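Long-range contacts in beta sliding clamp (Borrelia burgdorferi, PDB 6DJ8), which probably forms a ring-shaped head-to-tail homodimer around DNA and tethers DNA polymerases and other proteins to it, giving them processivity: residues A44-V49 / E135-Y140; V79-S84 / E129-Y134; G370-L375 / T384-P389. All coordinates share one frame; numbering follows the deposited sequence.

Contact 1. Residues A44-V49 / E135-Y140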
loop_
_atom_site.group_PDB
_atom_site.type_symbol
_atom_site.label_atom_id
_atom_site.label_comp_id
_atom_site.label_asym_id
_atom_site.label_seq_id
_atom_site.Cartn_x
_atom_site.Cartn_y
_atom_site.Cartn_z
ATOM N N ALA A 44 21.139 4.927 13.300
ATOM C CA ALA A 44 22.189 4.059 12.804
ATOM C C ALA A 44 22.098 2.686 13.445
ATOM O O ALA A 44 21.416 2.480 14.450
ATOM C CB ALA A 44 23.559 4.670 13.093
ATOM N N LEU A 45 22.810 1.734 12.858
ATOM C CA LEU A 45 23.078 0.485 13.553
ATOM C C LEU A 45 24.587 0.285 13.645
ATOM O O LEU A 45 25.371 0.915 12.922
ATOM C CB LEU A 45 22.394 -0.694 12.859
ATOM C CG LEU A 45 22.597 -0.855 11.363
ATOM C CD1 LEU A 45 23.919 -1.505 11.124
ATOM C CD2 LEU A 45 21.484 -1.678 10.735
ATOM N N LEU A 46 24.995 -0.581 14.561
ATOM C CA LEU A 46 26.405 -0.822 14.823
ATOM C C LEU A 46 26.709 -2.232 14.353
ATOM O O LEU A 46 26.056 -3.182 14.786
ATOM C CB LEU A 46 26.736 -0.648 16.306
ATOM C CG LEU A 46 28.138 -1.073 16.747
ATOM C CD1 LEU A 46 29.181 -0.166 16.146
ATOM C CD2 LEU A 46 28.271 -1.083 18.290
ATOM N N ILE A 47 27.659 -2.367 13.430
ATOM C CA ILE A 47 28.086 -3.684 12.976
ATOM C C ILE A 47 29.507 -3.905 13.446
ATOM O O ILE A 47 30.331 -2.980 13.443
ATOM C CB ILE A 47 27.972 -3.868 11.449
ATOM C CG1 ILE A 47 28.959 -2.978 10.713
ATOM C CG2 ILE A 47 26.547 -3.658 10.984
ATOM C CD1 ILE A 47 29.702 -3.725 9.635
ATOM N N GLU A 48 29.781 -5.124 13.891
ATOM C CA GLU A 48 31.096 -5.465 14.403
ATOM C C GLU A 48 31.563 -6.738 13.726
ATOM O O GLU A 48 30.821 -7.725 13.676
ATOM C CB GLU A 48 31.086 -5.653 15.923
ATOM C CG GLU A 48 32.310 -6.403 16.406
ATOM C CD GLU A 48 32.412 -6.484 17.921
ATOM O OE1 GLU A 48 31.364 -6.434 18.604
ATOM O OE2 GLU A 48 33.552 -6.596 18.421
ATOM N N VAL A 49 32.773 -6.698 13.183
ATOM C CA VAL A 49 33.436 -7.891 12.683
ATOM C C VAL A 49 34.262 -8.465 13.818
ATOM O O VAL A 49 35.141 -7.786 14.361
ATOM C CB VAL A 49 34.323 -7.573 11.471
ATOM C CG1 VAL A 49 35.207 -8.767 11.163
ATOM C CG2 VAL A 49 33.468 -7.204 10.281
ATOM N N GLU A 135 34.601 8.070 17.004
ATOM C CA GLU A 135 34.216 8.661 18.284
ATOM C C GLU A 135 32.722 8.538 18.558
ATOM O O GLU A 135 32.313 8.563 19.724
ATOM C CB GLU A 135 34.635 10.136 18.355
ATOM C CG GLU A 135 36.142 10.386 18.272
ATOM C CD GLU A 135 36.705 10.163 16.882
ATOM O OE1 GLU A 135 36.085 10.639 15.908
ATOM O OE2 GLU A 135 37.759 9.500 16.764
ATOM N N GLU A 136 31.898 8.375 17.522
ATOM C CA GLU A 136 30.468 8.245 17.751
ATOM C C GLU A 136 30.079 6.856 18.236
ATOM O O GLU A 136 28.981 6.692 18.778
ATOM C CB GLU A 136 29.692 8.587 16.475
ATOM C CG GLU A 136 29.655 10.076 16.111
ATOM C CD GLU A 136 28.855 10.925 17.103
ATOM O OE1 GLU A 136 28.146 10.363 17.971
ATOM O OE2 GLU A 136 28.921 12.170 16.996
ATOM N N ILE A 137 30.947 5.857 18.065
ATOM C CA ILE A 137 30.586 4.501 18.469
ATOM C C ILE A 137 30.437 4.425 19.980
ATOM O O ILE A 137 29.523 3.769 20.496
ATOM C CB ILE A 137 31.607 3.476 17.939
ATOM C CG1 ILE A 137 31.540 3.408 16.410
ATOM C CG2 ILE A 137 31.318 2.098 18.515
ATOM C CD1 ILE A 137 32.454 2.374 15.799
ATOM N N GLU A 138 31.330 5.092 20.715
ATOM C CA GLU A 138 31.230 5.084 22.170
ATOM C C GLU A 138 29.870 5.590 22.634
ATOM O O GLU A 138 29.313 5.070 23.606
ATOM C CB GLU A 138 32.350 5.931 22.771
ATOM N N ASN A 139 29.291 6.550 21.912
ATOM C CA ASN A 139 27.986 7.081 22.285
ATOM C C ASN A 139 26.881 6.035 22.146
ATOM O O ASN A 139 25.888 6.092 22.878
ATOM C CB ASN A 139 27.654 8.298 21.421
ATOM C CG ASN A 139 28.610 9.462 21.645
ATOM O OD1 ASN A 139 29.300 9.538 22.663
ATOM N ND2 ASN A 139 28.655 10.377 20.679
ATOM N N TYR A 140 27.030 5.081 21.221
ATOM C CA TYR A 140 25.978 4.130 20.859
ATOM C C TYR A 140 26.085 2.774 21.553
ATOM O O TYR A 140 25.060 2.205 21.942
ATOM C CB TYR A 140 25.988 3.912 19.333
ATOM C CG TYR A 140 24.768 3.238 18.721
ATOM C CD1 TYR A 140 23.747 3.993 18.160
ATOM C CD2 TYR A 140 24.647 1.845 18.674
ATOM C CE1 TYR A 140 22.622 3.386 17.581
ATOM C CE2 TYR A 140 23.516 1.222 18.091
ATOM C CZ TYR A 140 22.511 2.005 17.549
ATOM O OH TYR A 140 21.391 1.432 16.962
#

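Contact 2. Residues V79-S84 / E129-Y134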
loop_
_atom_site.group_PDB
_atom_site.type_symbol
_atom_site.label_atom_id
_atom_site.label_comp_id
_atom_site.label_asym_id
_atom_site.label_seq_id
_atom_site.Cartn_x
_atom_site.Cartn_y
_atom_site.Cartn_z
ATOM N N VAL A 79 31.768 -0.489 12.787
ATOM C CA VAL A 79 31.254 0.589 11.944
ATOM C C VAL A 79 29.858 0.972 12.421
ATOM O O VAL A 79 29.004 0.104 12.616
ATOM C CB VAL A 79 31.203 0.190 10.454
ATOM C CG1 VAL A 79 30.464 1.241 9.673
ATOM C CG2 VAL A 79 32.610 0.051 9.903
ATOM N N LEU A 80 29.628 2.269 12.608
ATOM C CA LEU A 80 28.299 2.806 12.865
ATOM C C LEU A 80 27.781 3.442 11.579
ATOM O O LEU A 80 28.421 4.357 11.038
ATOM C CB LEU A 80 28.349 3.832 13.990
ATOM C CG LEU A 80 27.028 4.358 14.533
ATOM C CD1 LEU A 80 26.303 3.241 15.278
ATOM C CD2 LEU A 80 27.287 5.548 15.458
ATOM N N ILE A 81 26.650 2.960 11.076
ATOM C CA ILE A 81 26.152 3.416 9.779
ATOM C C ILE A 81 24.637 3.538 9.817
ATOM O O ILE A 81 23.948 2.690 10.387
ATOM C CB ILE A 81 26.596 2.480 8.639
ATOM C CG1 ILE A 81 26.027 2.945 7.287
ATOM C CG2 ILE A 81 26.161 1.054 8.897
ATOM C CD1 ILE A 81 26.618 2.173 6.151
ATOM N N ASN A 82 24.126 4.608 9.212
ATOM C CA ASN A 82 22.692 4.823 9.073
ATOM C C ASN A 82 22.003 3.578 8.543
ATOM O O ASN A 82 22.378 3.055 7.493
ATOM C CB ASN A 82 22.452 6.011 8.144
ATOM C CG ASN A 82 20.995 6.237 7.866
ATOM O OD1 ASN A 82 20.480 5.833 6.815
ATOM N ND2 ASN A 82 20.304 6.857 8.817
ATOM N N ALA A 83 20.991 3.092 9.286
ATOM C CA ALA A 83 20.402 1.793 8.975
ATOM C C ALA A 83 19.695 1.800 7.623
ATOM O O ALA A 83 19.760 0.816 6.883
ATOM C CB ALA A 83 19.404 1.385 10.065
ATOM N N SER A 84 18.962 2.875 7.325
ATOM C CA SER A 84 18.195 2.958 6.084
ATOM C C SER A 84 19.116 2.962 4.859
ATOM O O SER A 84 18.847 2.279 3.860
ATOM C CB SER A 84 17.318 4.214 6.129
ATOM O OG SER A 84 16.568 4.377 4.943
ATOM N N GLU A 129 29.020 4.230 0.965
ATOM C CA GLU A 129 28.084 4.577 2.034
ATOM C C GLU A 129 28.831 5.285 3.154
ATOM O O GLU A 129 29.687 4.669 3.822
ATOM C CB GLU A 129 27.386 3.330 2.566
ATOM C CG GLU A 129 26.399 2.692 1.583
ATOM C CD GLU A 129 25.132 3.532 1.383
ATOM O OE1 GLU A 129 24.938 4.533 2.117
ATOM O OE2 GLU A 129 24.315 3.178 0.494
ATOM N N PRO A 130 28.550 6.556 3.394
ATOM C CA PRO A 130 29.225 7.261 4.483
ATOM C C PRO A 130 28.845 6.671 5.827
ATOM O O PRO A 130 27.749 6.134 6.010
ATOM C CB PRO A 130 28.762 8.719 4.341
ATOM C CG PRO A 130 27.637 8.700 3.329
ATOM C CD PRO A 130 27.934 7.506 2.460
ATOM N N THR A 131 29.796 6.733 6.750
ATOM C CA THR A 131 29.661 6.167 8.088
ATOM C C THR A 131 29.901 7.232 9.144
ATOM O O THR A 131 30.354 8.340 8.853
ATOM C CB THR A 131 30.644 5.010 8.298
ATOM O OG1 THR A 131 31.985 5.511 8.153
ATOM C CG2 THR A 131 30.399 3.910 7.283
ATOM N N PHE A 132 29.591 6.883 10.389
ATOM C CA PHE A 132 29.931 7.782 11.475
ATOM C C PHE A 132 31.408 7.659 11.807
ATOM O O PHE A 132 32.085 6.710 11.403
ATOM C CB PHE A 132 29.063 7.492 12.699
ATOM C CG PHE A 132 27.656 7.966 12.540
ATOM C CD1 PHE A 132 26.711 7.167 11.918
ATOM C CD2 PHE A 132 27.287 9.234 12.967
ATOM C CE1 PHE A 132 25.415 7.615 11.735
ATOM C CE2 PHE A 132 25.991 9.689 12.792
ATOM C CZ PHE A 132 25.053 8.879 12.175
ATOM N N SER A 133 31.914 8.665 12.517
ATOM C CA SER A 133 33.276 8.649 13.022
ATOM C C SER A 133 33.406 7.616 14.135
ATOM O O SER A 133 32.418 7.203 14.750
ATOM C CB SER A 133 33.686 10.035 13.529
ATOM N N TYR A 134 34.645 7.164 14.362
ATOM C CA TYR A 134 34.894 6.203 15.432
ATOM C C TYR A 134 34.497 6.751 16.801
ATOM O O TYR A 134 34.074 5.982 17.674
ATOM C CB TYR A 134 36.368 5.797 15.436
HETATM O O HOH W 1 25.991 6.596 8.132
#

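Contact 3. Residues G370-L375 / T384-P389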
loop_
_atom_site.group_PDB
_atom_site.type_symbol
_atom_site.label_atom_id
_atom_site.label_comp_id
_atom_site.label_asym_id
_atom_site.label_seq_id
_atom_site.Cartn_x
_atom_site.Cartn_y
_atom_site.Cartn_z
ATOM N N GLY A 370 -25.468 -6.440 30.501
ATOM C CA GLY A 370 -24.827 -5.166 30.847
ATOM C C GLY A 370 -23.448 -5.367 31.409
ATOM O O GLY A 370 -22.944 -4.445 32.033
ATOM N N ASN A 371 -22.862 -6.539 31.208
ATOM C CA ASN A 371 -21.486 -6.713 31.723
ATOM C C ASN A 371 -20.507 -7.073 30.604
ATOM O O ASN A 371 -20.929 -7.178 29.461
ATOM C CB ASN A 371 -21.421 -7.611 32.947
ATOM C CG ASN A 371 -20.964 -6.800 34.131
ATOM O OD1 ASN A 371 -19.769 -6.588 34.313
ATOM N ND2 ASN A 371 -21.914 -6.262 34.879
ATOM N N VAL A 372 -19.253 -7.307 30.979
ATOM C CA VAL A 372 -18.171 -7.617 30.066
ATOM C C VAL A 372 -18.546 -8.788 29.167
ATOM O O VAL A 372 -19.114 -9.790 29.611
ATOM C CB VAL A 372 -16.898 -7.908 30.881
ATOM C CG1 VAL A 372 -17.093 -9.145 31.742
ATOM C CG2 VAL A 372 -15.737 -8.087 29.995
ATOM N N LEU A 373 -18.200 -8.655 27.894
ATOM C CA LEU A 373 -18.310 -9.729 26.922
ATOM C C LEU A 373 -17.044 -10.577 26.976
ATOM O O LEU A 373 -15.930 -10.040 26.957
ATOM C CB LEU A 373 -18.499 -9.140 25.522
ATOM C CG LEU A 373 -19.240 -9.938 24.466
ATOM C CD1 LEU A 373 -20.682 -10.044 24.870
ATOM C CD2 LEU A 373 -19.115 -9.262 23.112
ATOM N N LYS A 374 -17.210 -11.891 27.043
ATOM C CA LYS A 374 -16.082 -12.809 27.098
ATOM C C LYS A 374 -16.018 -13.625 25.821
ATOM O O LYS A 374 -17.017 -14.231 25.412
ATOM C CB LYS A 374 -16.173 -13.741 28.304
ATOM C CG LYS A 374 -15.085 -14.810 28.319
ATOM C CD LYS A 374 -15.028 -15.505 29.687
ATOM C CE LYS A 374 -15.902 -16.750 29.724
ATOM N NZ LYS A 374 -15.566 -17.716 28.643
ATOM N N LEU A 375 -14.851 -13.619 25.189
ATOM C CA LEU A 375 -14.591 -14.387 23.982
ATOM C C LEU A 375 -13.604 -15.494 24.282
ATOM O O LEU A 375 -12.556 -15.240 24.881
ATOM C CB LEU A 375 -14.012 -13.504 22.871
ATOM C CG LEU A 375 -14.900 -12.615 22.015
ATOM C CD1 LEU A 375 -15.855 -11.823 22.854
ATOM C CD2 LEU A 375 -14.000 -11.668 21.119
ATOM N N THR A 384 -8.498 -16.256 27.266
ATOM C CA THR A 384 -9.723 -15.495 27.484
ATOM C C THR A 384 -9.525 -14.084 26.964
ATOM O O THR A 384 -8.490 -13.463 27.234
ATOM C CB THR A 384 -10.093 -15.458 28.972
ATOM O OG1 THR A 384 -10.382 -16.777 29.406
ATOM C CG2 THR A 384 -11.293 -14.578 29.216
ATOM N N HIS A 385 -10.508 -13.577 26.226
ATOM C CA HIS A 385 -10.526 -12.180 25.816
ATOM C C HIS A 385 -11.829 -11.527 26.262
ATOM O O HIS A 385 -12.923 -12.057 26.019
ATOM C CB HIS A 385 -10.344 -12.012 24.309
ATOM C CG HIS A 385 -10.095 -10.595 23.904
ATOM N ND1 HIS A 385 -8.859 -9.986 24.024
ATOM C CD2 HIS A 385 -10.941 -9.644 23.436
ATOM C CE1 HIS A 385 -8.951 -8.735 23.605
ATOM N NE2 HIS A 385 -10.202 -8.504 23.239
ATOM N N LEU A 386 -11.696 -10.378 26.904
ATOM C CA LEU A 386 -12.807 -9.628 27.461
ATOM C C LEU A 386 -12.907 -8.294 26.749
ATOM O O LEU A 386 -11.885 -7.662 26.459
ATOM C CB LEU A 386 -12.620 -9.407 28.963
ATOM C CG LEU A 386 -12.377 -10.653 29.820
ATOM C CD1 LEU A 386 -12.099 -10.262 31.280
ATOM C CD2 LEU A 386 -13.567 -11.634 29.760
ATOM N N ILE A 387 -14.136 -7.870 26.475
ATOM C CA ILE A 387 -14.409 -6.581 25.862
ATOM C C ILE A 387 -15.525 -5.918 26.651
ATOM O O ILE A 387 -16.616 -6.488 26.787
ATOM C CB ILE A 387 -14.802 -6.717 24.378
ATOM C CG1 ILE A 387 -13.700 -7.438 23.599
ATOM C CG2 ILE A 387 -15.079 -5.346 23.784
ATOM C CD1 ILE A 387 -14.089 -7.814 22.172
ATOM N N MET A 388 -15.259 -4.727 27.164
ATOM C CA MET A 388 -16.305 -3.991 27.861
ATOM C C MET A 388 -17.279 -3.420 26.833
ATOM O O MET A 388 -16.847 -2.873 25.808
ATOM C CB MET A 388 -15.712 -2.880 28.732
ATOM C CG MET A 388 -16.693 -2.282 29.740
ATOM S SD MET A 388 -17.237 -3.445 31.016
ATOM C CE MET A 388 -18.306 -2.421 32.042
ATOM N N PRO A 389 -18.581 -3.566 27.036
ATOM C CA PRO A 389 -19.535 -2.968 26.104
ATOM C C PRO A 389 -19.494 -1.453 26.188
ATOM O O PRO A 389 -19.089 -0.866 27.192
ATOM C CB PRO A 389 -20.897 -3.515 26.557
ATOM C CG PRO A 389 -20.713 -3.829 28.011
ATOM C CD PRO A 389 -19.286 -4.321 28.090
#

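Contact 1. Residues A44-V49 / E135-Y140
Tyr140 and Ile137 pack on Leu46, setting the short, weakly bonded helix 135-140 against the side of strand 44-49 that carries Ala44 and Leu46, in the N-terminal domain, a DNA-clamp fold. Helix and strand run at 104° to each other, and their axes come no nearer than 9.9 Å, so the backbones stay apart and side chains bridge the gap. The close-packed part is the tyrosine. Its CG lies anti to the backbone N (chi1 -165°), which sends the ring out from the helix and across the strand, its hydroxyl ending at Ala44. There Tyr140 CD2 lies 4.0 Å from Leu46 CB, and the ring meets this strand obliquely. Trp42 and Leu80 add further contacts to the same ring, which is buried.

The tip of Leu46 makes the second touch. Its CG is also anti to the backbone N (chi1 171°), and its CD1 reaches CG2 of Ile137 at 3.9 Å, the two side chains crossing at about a right angle. Ile137 is partly exposed, so this apolar pair marks the passage from the buried part to the outer one.

Away from the strand the helix is looser: Glu135, Glu138 and Asn139 are exposed, though Glu136 and Asn139 touch Ile41. Asn139 ND2 donates to Glu136 OE1 over 2.8 Å, from above the carboxylate plane, within the helix. On the buried side the phenol carries the polar link between the segments: Tyr140 OH also has a weak bond from the backbone N of Thr59, and it gives its own proton to Ala44 O in a weak hydrogen bond of 2.7 Å.

Contact 2. Residues V79-S84 / E129-Y134
Residues 129-132 run at 107° to strand 79-82 and are tied to it by one nearly straight hydrogen bond, from Phe132 N to Leu80 O at 2.9 Å with an N-H...O angle of 174°. The same carbonyl oxygen also lies in the plane of the Phe132 ring, at its edge, 3.4 Å from CD1. Leu80 packs against the base of the ring as well: its CG is anti to the backbone N (chi1 -172°), and from there CD2 comes within 3.8 Å of Phe132 CG.

Beside this bond, Val79 and Thr131 meet through methyl groups, Val79 CG1 to Thr131 CG2 at 3.6 Å, with the side chains at about a right angle. In an extended conformation Ile81 brings CD1 to Glu129 CB at 3.8 Å. A water spans the remaining backbone gap, accepting from Asn82 N and donating to Pro130 O at 2.8 Å, so both polar groups are bonded where the chains are too far apart for a direct link.

Glu129 turns its carboxylate toward the second subunit, where Arg324 of that subunit forms a salt bridge and Tyr297 of the same subunit a hydrogen bond; the contact thus borders the dimer interface. Within the domain, Asn82 is the N-cap of helix 83-92, its OD1 accepting from Asn85 N. Strand 109-114 touches Val79, Ile81 and Thr131 through Leu110, while Ala44 of strand 44-50 lies against Leu80 and Phe132.

Contact 3. Residues G370-L375 / T384-P389
A beta hairpin of the C-terminal domain, made of strands 373-376 and 383-387, supplies this contact, and its open end carries residues that touch the bound peptide. The strand segments run antiparallel at 153°. Leu373 and Ile387 form one hydrogen-bonded pair, bonded both ways, with Ile387 N giving to Leu373 O at 2.9 Å. Leu375 and His385 form the other, again bonded in both directions, with His385 N 3.0 Å from Leu375 O. Between them lies the non-hydrogen-bonded pair Lys374 and Leu386, where Leu386 CA comes to 3.2 Å from Leu373 O in a CA-H...O contact.

On the face of Lys374 and Leu386, the aliphatic part of the lysine lies across its neighbours: Lys374 CB is 3.7 Å from Leu386 CD2, and Lys374 CD is 3.9 Å from Thr384 CG2. Lys374 NZ goes on to a weak bond with Gln366. The opposite face joins Leu375 CD2 to Ile387 CD1 at 4.0 Å, and that same isoleucine methyl stands in plane at the edge of the His385 ring, whose ND1 is hydrogen-bonded to Ser204.

Past the last bridge, Val372 CG2, placed anti to the backbone N, sits 3.5 Å from Leu386 CB, and Pro389 CD rests 3.6 Å from Asn371 O. Asn371, Val372 and Met388 also pack on the peptide. Backbone bonds therefore fix the hairpin, while mostly apolar side chains at its end meet the ligand, consistent with largely van der Waals packing on the peptide at this point.

In the fold
Contacts 1 and 2 lie side by side in the N-terminal domain, their centres about 8 Å apart, and share a sheet: strands 44-50 and 77-82 are neighbours in it, joined by backbone bonds such as that between Leu45 and Ile81. Contact 2 is nested inside the chain loop that contact 1 closes. Contact 3 belongs to the C-terminal domain, with its centre about 48 to 50 Å from the other two. All three are largely buried, but their chemistry differs. Contact 1 relies on side chains with one weak phenol bond, contact 2 adds a backbone bond and a water beside the subunit interface, and contact 3 is regular strand pairing next to the bound peptide.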